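Local coordinates for protein purine nucleoside phosphorylase (Schistosoma mansoni, PDB 6BI9) that catalyses the reversible phosphorolysis of purine nucleosides such as inosine and guanosine, releasing the free base and a sugar 1-phosphate, probably as a trimer, at residues G192-N197 / S222-V227. Sequence-based numbering, arbitrary orientation.
Sequences GVYAFN and STVPEV. With DS7 (1,2,5-trimethyl-1H-pyrrole-3-carboxylic acid), chain G.
Tyr194 and Ser222 carry the polar side of this contact. The backbone N-H of Ser222 points nearly straight at the phenol oxygen, Ser222 N to Tyr194 OH being 3.2 Å with an angle of 164° at the hydrogen. A water lying in the plane of the Tyr194 ring, at its edge, is hydrogen-bonded to the same OH at 2.8 Å and, over a longer distance, to Ser222 OG. It thus bridges two side chains whose oxygens do not meet directly. Apolar contacts make up much of the remainder. Val224 leans one methyl into the angle between the two aromatic residues: CG2 lies 3.7 Å from Tyr194 CD2 and 3.8 Å from Phe196 CB. Both aromatic side chains extend with CG opposite the backbone N (chi1 -179° in Tyr194, 179° in Phe196), which carries their rings from the same side of the strand to the start of the helix. Pro225 meets the Phe196 ring from above: its CD sits over one face in a CH-pi contact, 4.1 Å from the ring centroid, while CG comes within 3.5 Å of Phe196 CE2. Ligand binding begins one residue farther on, where Asn197 ND2 donates to the carboxylate of the trimethylpyrrole acid, at 2.9 Å to DS7 O and more weakly to DS7 O1; Glu203 N also binds this ligand. Thr223, at the N-cap position, makes no side-chain capping bond; its OG1 accepts hydrogen bonds from Arg86 NH2 and Asn117 ND2. The contact is buried and joins the C-terminal end of strand 189-196, a member of the mixed sheet of the phosphorylase fold, to the loop entering helix 224-232 and that helix's first turn. Strand 131-139 pairs in parallel with strand 189-196, and its Asn139 touches both Phe196 and Val224, whereas strands 112-121 and 236-246 supply Asn117 and Ser241 beside Tyr194.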
# COMPACT_ATOMS: atom_id res chain seq x y z
N GLY A 192 -15.87 -16.46 -8.34
CA GLY A 192 -14.89 -16.25 -7.29
C GLY A 192 -14.56 -14.80 -6.98
O GLY A 192 -14.99 -13.86 -7.65
N VAL A 193 -13.80 -14.65 -5.90
CA VAL A 193 -13.31 -13.35 -5.41
C VAL A 193 -11.91 -13.08 -5.97
O VAL A 193 -11.01 -13.91 -5.82
CB VAL A 193 -13.30 -13.33 -3.87
CG1 VAL A 193 -12.66 -12.03 -3.33
CG2 VAL A 193 -14.72 -13.51 -3.29
N TYR A 194 -11.71 -11.90 -6.57
CA TYR A 194 -10.44 -11.49 -7.20
C TYR A 194 -9.61 -10.61 -6.27
O TYR A 194 -10.09 -9.56 -5.83
CB TYR A 194 -10.74 -10.73 -8.48
CG TYR A 194 -9.56 -10.21 -9.32
CD1 TYR A 194 -9.12 -10.93 -10.43
CD2 TYR A 194 -8.94 -8.99 -9.06
CE1 TYR A 194 -8.09 -10.47 -11.24
CE2 TYR A 194 -7.89 -8.51 -9.88
CZ TYR A 194 -7.47 -9.25 -10.95
OH TYR A 194 -6.46 -8.79 -11.76
N ALA A 195 -8.36 -11.03 -6.00
CA ALA A 195 -7.40 -10.18 -5.29
C ALA A 195 -6.56 -9.40 -6.29
O ALA A 195 -5.92 -9.98 -7.17
CB ALA A 195 -6.46 -11.01 -4.41
N PHE A 196 -6.47 -8.07 -6.08
CA PHE A 196 -5.64 -7.17 -6.89
C PHE A 196 -4.27 -7.02 -6.21
O PHE A 196 -4.20 -6.45 -5.11
CB PHE A 196 -6.37 -5.83 -7.05
CG PHE A 196 -5.62 -4.76 -7.86
CD1 PHE A 196 -4.71 -5.10 -8.87
CD2 PHE A 196 -5.84 -3.40 -7.58
CE1 PHE A 196 -4.04 -4.11 -9.58
CE2 PHE A 196 -5.16 -2.40 -8.28
CZ PHE A 196 -4.25 -2.74 -9.27
N ASN A 197 -3.23 -7.61 -6.83
CA ASN A 197 -1.78 -7.50 -6.54
C ASN A 197 -1.27 -6.41 -7.48
O ASN A 197 -1.29 -6.60 -8.70
CB ASN A 197 -1.05 -8.84 -6.90
CG ASN A 197 0.50 -8.74 -6.96
OD1 ASN A 197 1.13 -7.95 -6.26
ND2 ASN A 197 1.12 -9.59 -7.80
N SER A 222 -4.59 -6.35 -12.57
CA SER A 222 -5.36 -5.43 -13.40
C SER A 222 -6.81 -5.37 -12.90
O SER A 222 -7.15 -5.88 -11.83
CB SER A 222 -5.31 -5.84 -14.89
OG SER A 222 -6.06 -7.04 -15.08
N THR A 223 -7.66 -4.74 -13.73
CA THR A 223 -9.12 -4.82 -13.68
C THR A 223 -9.79 -4.03 -12.55
O THR A 223 -10.73 -3.27 -12.83
CB THR A 223 -9.54 -6.28 -13.67
OG1 THR A 223 -9.09 -6.88 -14.90
CG2 THR A 223 -11.06 -6.41 -13.57
N VAL A 224 -9.34 -4.17 -11.29
CA VAL A 224 -10.02 -3.50 -10.17
C VAL A 224 -10.04 -1.97 -10.34
O VAL A 224 -11.08 -1.35 -10.06
CB VAL A 224 -9.43 -3.98 -8.84
CG1 VAL A 224 -9.81 -3.08 -7.67
CG2 VAL A 224 -9.86 -5.42 -8.55
N PRO A 225 -8.97 -1.30 -10.80
CA PRO A 225 -9.07 0.16 -11.00
C PRO A 225 -10.16 0.56 -11.98
O PRO A 225 -10.95 1.48 -11.68
CB PRO A 225 -7.66 0.55 -11.48
CG PRO A 225 -6.74 -0.56 -10.85
CD PRO A 225 -7.58 -1.79 -11.02
N GLU A 226 -10.28 -0.14 -13.10
CA GLU A 226 -11.33 0.16 -14.08
C GLU A 226 -12.72 -0.12 -13.52
O GLU A 226 -13.66 0.65 -13.77
CB GLU A 226 -11.09 -0.62 -15.38
CG GLU A 226 -9.86 -0.22 -16.13
CD GLU A 226 -8.64 -1.04 -15.77
OE1 GLU A 226 -8.49 -1.47 -14.61
OE2 GLU A 226 -7.81 -1.29 -16.68
N VAL A 227 -12.89 -1.24 -12.79
CA VAL A 227 -14.17 -1.55 -12.17
C VAL A 227 -14.62 -0.42 -11.26
O VAL A 227 -15.80 -0.04 -11.24
CB VAL A 227 -14.07 -2.87 -11.38
CG1 VAL A 227 -15.35 -3.11 -10.56
CG2 VAL A 227 -13.86 -4.01 -12.35
C7 DS7 G . -0.27 -16.28 -12.91
C4 DS7 G . -0.43 -11.93 -10.01
C5 DS7 G . -0.22 -14.39 -11.18
C6 DS7 G . 0.31 -15.31 -10.09
C3 DS7 G . -0.54 -13.00 -11.15
C2 DS7 G . -0.98 -12.69 -12.47
C1 DS7 G . -0.93 -13.86 -13.25
O DS7 G . 0.24 -12.07 -8.99
O1 DS7 G . -0.96 -10.82 -10.12
N DS7 G . -0.45 -14.91 -12.46
C DS7 G . -1.31 -14.04 -14.72
O HOH W 1 -5.38 -9.98 -14.11